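Local coordinates for MutT/nudix family protein (Shewanella oneidensis, PDB 3GZ5) that regulates transcription of NAD metabolism genes in an ADP-ribose-dependent manner, pairing a Nudix domain with a winged-helix DNA-binding domain, at residues Glu88-Val93 with Thr106-Ala111; Val25-Phe30 with Gln70-Lys75; Glu178-His183 with Lys194-Arg199. All coordinates share one frame; numbering follows the deposited sequence.

In the fold
From the N terminus, strand 22-33 comes first, and contact 2 closes when the chain returns to it as helix 68-80, with 39 residues between 25-30 and 70-75. Strand 86-95 follows that helix and pairs with strand 104-112 in contact 1, the short closure of a hairpin. The two contacts are in series, neither enclosing the other, yet they touch: strand 104-112 lies beside strand 22-33, and Tyr109 packs on Val25. Together they tie helix and hairpin into the Nudix sheet. Contact 3 closes a short loop of 10 residues later still, between helices 176-187 and 193-203 of the winged-helix domain; its centre is about 27 and about 29 Å from those of contacts 1 and 2.

Contact 1: residues Glu88-Val93 with Thr106-Ala111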
loop_
_atom_site.group_PDB
_atom_site.type_symbol
_atom_site.label_atom_id
_atom_site.label_comp_id
_atom_site.label_asym_id
_atom_site.label_seq_id
_atom_site.Cartn_x
_atom_site.Cartn_y
_atom_site.Cartn_z
ATOM N N GLU B 88 -2.504 7.849 5.561
ATOM C CA GLU B 88 -2.149 6.496 5.197
ATOM C C GLU B 88 -0.957 6.541 4.260
ATOM O O GLU B 88 -0.912 7.357 3.321
ATOM C CB GLU B 88 -3.334 5.819 4.471
ATOM C CG GLU B 88 -3.025 4.405 3.957
ATOM C CD GLU B 88 -4.124 3.830 3.072
ATOM O OE1 GLU B 88 -4.445 2.628 3.218
ATOM O OE2 GLU B 88 -4.657 4.572 2.212
ATOM N N GLN B 89 0.001 5.652 4.487
ATOM C CA GLN B 89 1.146 5.529 3.600
ATOM C C GLN B 89 0.703 5.140 2.184
ATOM O O GLN B 89 -0.093 4.207 1.998
ATOM C CB GLN B 89 2.115 4.488 4.178
ATOM C CG GLN B 89 3.580 4.765 3.935
ATOM C CD GLN B 89 4.475 3.745 4.603
ATOM O OE1 GLN B 89 5.006 3.976 5.701
ATOM N NE2 GLN B 89 4.655 2.626 3.950
ATOM N N LEU B 90 1.193 5.870 1.187
ATOM C CA LEU B 90 0.926 5.596 -0.215
ATOM C C LEU B 90 1.950 4.616 -0.832
ATOM O O LEU B 90 1.611 3.529 -1.308
ATOM C CB LEU B 90 0.912 6.920 -0.996
ATOM C CG LEU B 90 0.596 6.854 -2.500
ATOM C CD1 LEU B 90 -0.798 6.286 -2.766
ATOM C CD2 LEU B 90 0.807 8.204 -3.222
ATOM N N CYS B 91 3.216 5.027 -0.828
ATOM C CA CYS B 91 4.257 4.305 -1.506
ATOM C C CYS B 91 5.599 4.900 -1.057
ATOM O O CYS B 91 5.645 5.968 -0.424
ATOM C CB CYS B 91 4.090 4.399 -3.035
ATOM S SG CYS B 91 4.202 6.099 -3.645
ATOM N N THR B 92 6.671 4.165 -1.332
ATOM C CA THR B 92 8.033 4.620 -1.080
ATOM C C THR B 92 8.685 4.577 -2.438
ATOM O O THR B 92 8.687 3.541 -3.090
ATOM C CB THR B 92 8.748 3.703 -0.055
ATOM O OG1 THR B 92 8.110 3.880 1.212
ATOM C CG2 THR B 92 10.225 4.046 0.099
ATOM N N VAL B 93 9.168 5.721 -2.901
ATOM C CA VAL B 93 9.909 5.748 -4.163
ATOM C C VAL B 93 11.396 5.960 -3.882
ATOM O O VAL B 93 11.774 6.826 -3.076
ATOM C CB VAL B 93 9.359 6.816 -5.130
ATOM C CG1 VAL B 93 10.160 6.823 -6.422
ATOM C CG2 VAL B 93 7.900 6.484 -5.486
ATOM N N THR B 106 11.982 8.449 -0.954
ATOM C CA THR B 106 10.921 9.214 -0.340
ATOM C C THR B 106 9.745 8.305 0.076
ATOM O O THR B 106 9.197 7.549 -0.733
ATOM C CB THR B 106 10.436 10.417 -1.246
ATOM O OG1 THR B 106 9.967 11.490 -0.409
ATOM C CG2 THR B 106 9.302 10.004 -2.110
ATOM N N VAL B 107 9.380 8.381 1.349
ATOM C CA VAL B 107 8.215 7.672 1.846
ATOM C C VAL B 107 7.000 8.613 1.727
ATOM O O VAL B 107 6.932 9.665 2.388
ATOM C CB VAL B 107 8.433 7.174 3.285
ATOM C CG1 VAL B 107 7.256 6.305 3.728
ATOM C CG2 VAL B 107 9.798 6.420 3.401
ATOM N N CYS B 108 6.082 8.251 0.837
ATOM C CA CYS B 108 4.940 9.095 0.499
ATOM C C CYS B 108 3.678 8.628 1.167
ATOM O O CYS B 108 3.391 7.435 1.178
ATOM C CB CYS B 108 4.712 9.187 -1.024
ATOM S SG CYS B 108 3.604 10.623 -1.440
ATOM N N TYR B 109 2.944 9.591 1.731
ATOM C CA TYR B 109 1.677 9.398 2.425
ATOM C C TYR B 109 0.565 10.112 1.662
ATOM O O TYR B 109 0.845 11.091 0.934
ATOM C CB TYR B 109 1.746 9.996 3.841
ATOM C CG TYR B 109 2.561 9.152 4.807
ATOM C CD1 TYR B 109 1.928 8.314 5.723
ATOM C CD2 TYR B 109 3.944 9.164 4.774
ATOM C CE1 TYR B 109 2.656 7.515 6.599
ATOM C CE2 TYR B 109 4.696 8.352 5.639
ATOM C CZ TYR B 109 4.042 7.543 6.547
ATOM O OH TYR B 109 4.763 6.740 7.401
ATOM N N THR B 110 -0.668 9.594 1.809
ATOM C CA THR B 110 -1.886 10.326 1.459
ATOM C C THR B 110 -2.562 10.804 2.726
ATOM O O THR B 110 -2.627 10.074 3.719
ATOM C CB THR B 110 -2.946 9.478 0.688
ATOM O OG1 THR B 110 -2.344 8.867 -0.444
ATOM C CG2 THR B 110 -4.079 10.404 0.164
ATOM N N ALA B 111 -3.069 12.028 2.693
ATOM C CA ALA B 111 -3.854 12.511 3.792
ATOM C C ALA B 111 -5.128 13.229 3.344
ATOM O O ALA B 111 -5.232 13.701 2.199
ATOM C CB ALA B 111 -2.985 13.415 4.741
#
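Tyr109 lays its ring alongside Gln89, first against the backbone and then under the side chain. CB starts 3.8 Å from Glu88 O. With CG beside its own backbone N (chi1 -75°), the ring runs past the neighbouring strand: CD1 comes to 3.5 Å from Gln89 N, and CE1 passes the N and CA of the same residue. Gln89 CG stands over one ring face, displaced toward the rim, in a CH-pi contact 4.0 Å from the ring centroid. Beyond CZ, the hydroxyl OH ends beside the Gln89 amide, which is turned nearly perpendicular to the ring (89°). With an alanine in place of Tyr109, Gln89 CG would probably lose the surface it rests on, and a gap would open beside the Gln89 backbone.

Strands 86-95 and 104-112 form an antiparallel hairpin of the Nudix sheet, interrupted here by a classic beta bulge. Leu90 N and Cys91 N both donate to Cys108 O, at 2.7 and 3.1 Å, so one carbonyl is gripped twice and the register shifts by one residue. Within the bulge, Leu90 points toward the partner strand, with its CD2 4.1 Å from Cys108 SG and its CD1 3.8 Å from Thr110 OG1. Beyond it, Thr92 and Val107 lie side by side, with Thr92 OG1 3.6 Å from Val107 CG1. Thr92 OG1 is hydrogen-bonded to Thr92 OG1 of the second subunit, which brings this strand into the dimer interface. At the other end, the Glu88 carboxylate forms salt bridges with Arg155 and Lys159 of helix 145-162.

Contact 2: residues Val25-Phe30 with Gln70-Lys75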
loop_
_atom_site.group_PDB
_atom_site.type_symbol
_atom_site.label_atom_id
_atom_site.label_comp_id
_atom_site.label_asym_id
_atom_site.label_seq_id
_atom_site.Cartn_x
_atom_site.Cartn_y
_atom_site.Cartn_z
ATOM N N VAL B 25 10.268 12.177 3.872
ATOM C CA VAL B 25 8.898 11.722 3.963
ATOM C C VAL B 25 8.087 12.834 3.277
ATOM O O VAL B 25 8.442 13.988 3.427
ATOM C CB VAL B 25 8.495 11.463 5.473
ATOM C CG1 VAL B 25 7.111 10.907 5.581
ATOM C CG2 VAL B 25 9.450 10.468 6.122
ATOM N N ASP B 26 7.062 12.490 2.486
ATOM C CA ASP B 26 6.183 13.480 1.832
ATOM C C ASP B 26 4.729 13.078 2.031
ATOM O O ASP B 26 4.433 11.942 2.335
ATOM C CB ASP B 26 6.443 13.580 0.313
ATOM C CG ASP B 26 7.755 14.296 -0.021
ATOM O OD1 ASP B 26 8.441 13.902 -0.968
ATOM O OD2 ASP B 26 8.124 15.248 0.687
ATOM N N ALA B 27 3.830 14.021 1.807
ATOM C CA ALA B 27 2.398 13.813 1.940
ATOM C C ALA B 27 1.670 14.579 0.853
ATOM O O ALA B 27 1.930 15.776 0.637
ATOM C CB ALA B 27 1.927 14.287 3.282
ATOM N N VAL B 28 0.785 13.859 0.161
ATOM C CA VAL B 28 -0.276 14.445 -0.650
ATOM C C VAL B 28 -1.522 14.590 0.237
ATOM O O VAL B 28 -2.220 13.613 0.535
ATOM C CB VAL B 28 -0.567 13.617 -1.912
ATOM C CG1 VAL B 28 -1.480 14.383 -2.833
ATOM C CG2 VAL B 28 0.745 13.270 -2.658
ATOM N N LEU B 29 -1.758 15.812 0.702
ATOM C CA LEU B 29 -2.895 16.119 1.525
ATOM C C LEU B 29 -3.967 16.742 0.642
ATOM O O LEU B 29 -3.730 17.794 0.030
ATOM C CB LEU B 29 -2.479 17.089 2.619
ATOM C CG LEU B 29 -3.540 17.826 3.447
ATOM C CD1 LEU B 29 -4.313 16.886 4.361
ATOM C CD2 LEU B 29 -2.860 18.942 4.269
ATOM N N PHE B 30 -5.129 16.085 0.578
ATOM C CA PHE B 30 -6.291 16.557 -0.183
ATOM C C PHE B 30 -7.349 17.093 0.741
ATOM O O PHE B 30 -7.533 16.623 1.865
ATOM C CB PHE B 30 -6.972 15.416 -0.959
ATOM C CG PHE B 30 -6.143 14.807 -2.015
ATOM C CD1 PHE B 30 -6.103 15.351 -3.280
ATOM C CD2 PHE B 30 -5.441 13.655 -1.769
ATOM C CE1 PHE B 30 -5.344 14.766 -4.291
ATOM C CE2 PHE B 30 -4.674 13.072 -2.765
ATOM C CZ PHE B 30 -4.632 13.636 -4.034
ATOM N N GLN B 70 4.864 9.968 12.749
ATOM C CA GLN B 70 5.132 11.207 13.498
ATOM C C GLN B 70 5.899 12.203 12.615
ATOM O O GLN B 70 5.607 13.382 12.594
ATOM C CB GLN B 70 5.849 10.906 14.808
ATOM C CG GLN B 70 4.973 10.077 15.752
ATOM C CD GLN B 70 5.486 9.961 17.196
ATOM O OE1 GLN B 70 4.825 9.347 18.055
ATOM N NE2 GLN B 70 6.649 10.531 17.467
ATOM N N THR B 71 6.846 11.713 11.827
ATOM C CA THR B 71 7.525 12.566 10.867
ATOM C C THR B 71 6.546 13.293 9.917
ATOM O O THR B 71 6.581 14.508 9.825
ATOM C CB THR B 71 8.575 11.785 10.080
ATOM O OG1 THR B 71 9.500 11.183 11.015
ATOM C CG2 THR B 71 9.310 12.727 9.105
ATOM N N VAL B 72 5.662 12.552 9.255
ATOM C CA VAL B 72 4.747 13.153 8.286
ATOM C C VAL B 72 3.663 14.049 8.921
ATOM O O VAL B 72 3.237 15.017 8.308
ATOM C CB VAL B 72 4.146 12.086 7.294
ATOM C CG1 VAL B 72 3.088 11.196 7.968
ATOM C CG2 VAL B 72 3.612 12.774 6.021
ATOM N N LEU B 73 3.256 13.753 10.149
ATOM C CA LEU B 73 2.255 14.564 10.851
ATOM C C LEU B 73 2.843 15.898 11.317
ATOM O O LEU B 73 2.163 16.944 11.276
ATOM C CB LEU B 73 1.663 13.804 12.046
ATOM C CG LEU B 73 0.826 12.554 11.749
ATOM C CD1 LEU B 73 0.423 11.840 13.024
ATOM C CD2 LEU B 73 -0.399 12.889 10.905
ATOM N N ARG B 74 4.104 15.842 11.765
ATOM C CA ARG B 74 4.867 17.047 12.053
ATOM C C ARG B 74 5.023 17.887 10.801
ATOM O O ARG B 74 4.724 19.061 10.842
ATOM C CB ARG B 74 6.244 16.742 12.664
ATOM C CG ARG B 74 7.073 18.016 12.895
ATOM C CD ARG B 74 8.464 17.783 13.446
ATOM N NE ARG B 74 9.220 16.729 12.780
ATOM C CZ ARG B 74 10.027 16.900 11.732
ATOM N NH1 ARG B 74 10.683 15.861 11.246
ATOM N NH2 ARG B 74 10.163 18.084 11.153
ATOM N N LYS B 75 5.464 17.300 9.681
ATOM C CA LYS B 75 5.634 18.105 8.455
ATOM C C LYS B 75 4.327 18.742 8.018
ATOM O O LYS B 75 4.337 19.832 7.471
ATOM C CB LYS B 75 6.229 17.324 7.267
ATOM C CG LYS B 75 7.551 16.602 7.483
ATOM C CD LYS B 75 8.696 17.481 8.057
ATOM C CE LYS B 75 9.190 18.576 7.120
ATOM N NZ LYS B 75 10.177 19.449 7.828
#
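Val25 and Ala27 receive Val72 and Thr71 where the helix of the Nudix motif, 68-80, packs on strand 22-33 of the sheet. No hydrogen bond crosses the contact; the side chains meet through their aliphatic groups. Val25 CG1 meets Val72 CB at 3.6 Å, the two side chains crossing at about a right angle. Val72 CG1 sits between the backbone N and the carbonyl carbon (chi1 74°), which leaves CG2 anti to the N and turned to Ala27 CB, also 3.6 Å away. The other branch of Val25, CG2, touches Thr71 CG2 at 3.7 Å. The local axes of strand and helix approach to 8.1 Å at an angle of 59°, consistent with the small side chains between them.

In the next shell, Thr71 turns its hydroxyl from the valine, and OG1 is hydrogen-bonded to Ser67 O one helical turn back, leaving the methyl for the strand. The strand is itself fixed on both edges, by backbone bonds from Val25 to Gly58 and from Asp26 to Val107. Asp26 CB points away from the helix, and OD1 of the same residue is hydrogen-bonded to Thr106 OG1. Between the two inward-facing strand residues, the main chain takes part as well: Asp26 O lies 3.9 Å from Val72 CG2.

Contact 3: residues Glu178-His183 with Lys194-Arg199; sequences ELQHVH and KSFRRR
The ring of Phe196 directs its edge at the face of His183 in a T-shaped (edge-to-face) pair. CZ sits over the centre of the imidazole, 3.8 Å above its plane; the ring centroids are 5.0 Å apart and the planes stand at 61°. At the edge of the phenyl ring, close to its plane, Leu179 CG comes to 3.9 Å from Phe196 CZ, while Gln180 CA approaches Phe196 CE2 obliquely at 3.6 Å. Phe196 reaches this position because its CG is anti to the backbone N, which throws the ring out from helix 193-203 against helix 176-187. These two helices correspond to the helix-turn-helix of the winged-helix domain. By its place in that fold, 193-203 is probably the recognition helix.

Beside the aromatic pair, Arg197 NH1 donates to Gln180 OE1 at 2.8 Å. The oxygen lies near the guanidinium plane, whereas the amide plane is turned 82° from it, and the N-H...O angle of 139° makes the bond noticeably bent. The opposite end of the amide is held too, since Gln180 NE2 is hydrogen-bonded to Glu184. Arg197 NH1 also bonds Gly193 O at the start of its own helix. His183, in turn, is steadied by a hydrogen bond between ND1 and Ala160 O, at the C-terminal end of helix 145-162.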
loop_
_atom_site.group_PDB
_atom_site.type_symbol
_atom_site.label_atom_id
_atom_site.label_comp_id
_atom_site.label_asym_id
_atom_site.label_seq_id
_atom_site.Cartn_x
_atom_site.Cartn_y
_atom_site.Cartn_z
ATOM N N GLU B 178 -23.597 15.612 0.423
ATOM C CA GLU B 178 -22.196 16.066 0.401
ATOM C C GLU B 178 -21.223 14.899 0.204
ATOM O O GLU B 178 -20.300 14.973 -0.614
ATOM C CB GLU B 178 -21.830 16.769 1.707
ATOM C CG GLU B 178 -22.462 18.127 1.927
ATOM C CD GLU B 178 -22.059 18.716 3.276
ATOM O OE1 GLU B 178 -22.769 19.616 3.781
ATOM O OE2 GLU B 178 -21.024 18.280 3.828
ATOM N N LEU B 179 -21.437 13.835 0.975
ATOM C CA LEU B 179 -20.580 12.675 0.960
ATOM C C LEU B 179 -20.656 12.002 -0.401
ATOM O O LEU B 179 -19.639 11.635 -0.986
ATOM C CB LEU B 179 -21.012 11.703 2.052
ATOM C CG LEU B 179 -20.176 10.435 2.174
ATOM C CD1 LEU B 179 -18.700 10.747 2.509
ATOM C CD2 LEU B 179 -20.802 9.441 3.178
ATOM N N GLN B 180 -21.879 11.835 -0.904
ATOM C CA GLN B 180 -22.090 11.279 -2.231
ATOM C C GLN B 180 -21.352 12.090 -3.291
ATOM O O GLN B 180 -20.691 11.526 -4.155
ATOM C CB GLN B 180 -23.589 11.220 -2.560
ATOM C CG GLN B 180 -23.860 10.618 -3.919
ATOM C CD GLN B 180 -25.332 10.419 -4.182
ATOM O OE1 GLN B 180 -26.100 10.102 -3.267
ATOM N NE2 GLN B 180 -25.733 10.576 -5.433
ATOM N N HIS B 181 -21.459 13.411 -3.221
ATOM C CA HIS B 181 -20.806 14.255 -4.206
ATOM C C HIS B 181 -19.274 14.147 -4.216
ATOM O O HIS B 181 -18.665 14.079 -5.288
ATOM C CB HIS B 181 -21.256 15.708 -4.118
ATOM C CG HIS B 181 -20.791 16.533 -5.282
ATOM N ND1 HIS B 181 -21.108 16.221 -6.592
ATOM C CD2 HIS B 181 -19.997 17.628 -5.340
ATOM C CE1 HIS B 181 -20.543 17.097 -7.403
ATOM N NE2 HIS B 181 -19.862 17.962 -6.670
ATOM N N VAL B 182 -18.647 14.113 -3.039
ATOM C CA VAL B 182 -17.193 13.892 -2.985
ATOM C C VAL B 182 -16.817 12.577 -3.648
ATOM O O VAL B 182 -15.813 12.530 -4.354
ATOM C CB VAL B 182 -16.587 13.897 -1.551
ATOM C CG1 VAL B 182 -15.068 13.927 -1.661
ATOM C CG2 VAL B 182 -17.032 15.098 -0.774
ATOM N N HIS B 183 -17.588 11.517 -3.402
ATOM C CA HIS B 183 -17.321 10.217 -4.040
ATOM C C HIS B 183 -17.478 10.302 -5.586
ATOM O O HIS B 183 -16.671 9.732 -6.336
ATOM C CB HIS B 183 -18.235 9.108 -3.488
ATOM C CG HIS B 183 -17.868 8.615 -2.114
ATOM N ND1 HIS B 183 -17.459 7.322 -1.871
ATOM C CD2 HIS B 183 -17.898 9.227 -0.906
ATOM C CE1 HIS B 183 -17.237 7.159 -0.578
ATOM N NE2 HIS B 183 -17.497 8.301 0.031
ATOM N N LYS B 194 -29.399 5.912 -4.239
ATOM C CA LYS B 194 -30.184 5.037 -3.370
ATOM C C LYS B 194 -29.431 3.750 -3.045
ATOM O O LYS B 194 -29.599 3.180 -1.958
ATOM C CB LYS B 194 -31.538 4.750 -4.033
ATOM C CG LYS B 194 -32.314 3.557 -3.481
ATOM C CD LYS B 194 -33.417 3.990 -2.520
ATOM C CE LYS B 194 -34.621 3.053 -2.609
ATOM N NZ LYS B 194 -34.273 1.635 -2.278
ATOM N N SER B 195 -28.614 3.290 -3.995
ATOM C CA SER B 195 -27.651 2.228 -3.723
ATOM C C SER B 195 -26.635 2.716 -2.666
ATOM O O SER B 195 -26.355 2.019 -1.690
ATOM C CB SER B 195 -26.908 1.811 -5.000
ATOM O OG SER B 195 -27.798 1.487 -6.053
ATOM N N PHE B 196 -26.105 3.921 -2.884
ATOM C CA PHE B 196 -25.111 4.530 -1.999
ATOM C C PHE B 196 -25.601 4.621 -0.557
ATOM O O PHE B 196 -24.946 4.099 0.343
ATOM C CB PHE B 196 -24.698 5.915 -2.517
ATOM C CG PHE B 196 -23.540 6.528 -1.768
ATOM C CD1 PHE B 196 -22.273 5.922 -1.785
ATOM C CD2 PHE B 196 -23.706 7.719 -1.054
ATOM C CE1 PHE B 196 -21.190 6.496 -1.098
ATOM C CE2 PHE B 196 -22.624 8.301 -0.366
ATOM C CZ PHE B 196 -21.367 7.681 -0.391
ATOM N N ARG B 197 -26.755 5.271 -0.363
ATOM C CA ARG B 197 -27.467 5.311 0.928
ATOM C C ARG B 197 -27.681 3.949 1.572
ATOM O O ARG B 197 -27.419 3.783 2.765
ATOM C CB ARG B 197 -28.793 6.045 0.796
ATOM C CG ARG B 197 -28.663 7.529 0.998
ATOM C CD ARG B 197 -29.788 8.284 0.338
ATOM N NE ARG B 197 -29.585 9.733 0.388
ATOM C CZ ARG B 197 -28.829 10.430 -0.461
ATOM N NH1 ARG B 197 -28.164 9.822 -1.449
ATOM N NH2 ARG B 197 -28.723 11.748 -0.315
ATOM N N ARG B 198 -28.136 2.980 0.786
ATOM C CA ARG B 198 -28.225 1.579 1.232
ATOM C C ARG B 198 -26.878 1.033 1.767
ATOM O O ARG B 198 -26.830 0.433 2.840
ATOM C CB ARG B 198 -28.788 0.695 0.097
ATOM C CG ARG B 198 -28.630 -0.834 0.255
ATOM C CD ARG B 198 -29.698 -1.662 -0.537
ATOM N NE ARG B 198 -29.898 -1.197 -1.918
ATOM C CZ ARG B 198 -30.838 -0.323 -2.297
ATOM N NH1 ARG B 198 -30.931 0.047 -3.577
ATOM N NH2 ARG B 198 -31.679 0.196 -1.395
ATOM N N ARG B 199 -25.797 1.239 1.017
ATOM C CA ARG B 199 -24.464 0.786 1.462
ATOM C C ARG B 199 -23.971 1.535 2.713
ATOM O O ARG B 199 -23.463 0.913 3.651
ATOM C CB ARG B 199 -23.441 0.829 0.316
ATOM C CG ARG B 199 -23.225 -0.540 -0.384
ATOM C CD ARG B 199 -22.579 -0.411 -1.782
ATOM N NE ARG B 199 -21.109 -0.454 -1.762
ATOM C CZ ARG B 199 -20.314 0.607 -1.585
ATOM N NH1 ARG B 199 -20.825 1.824 -1.402
ATOM N NH2 ARG B 199 -18.998 0.452 -1.591
#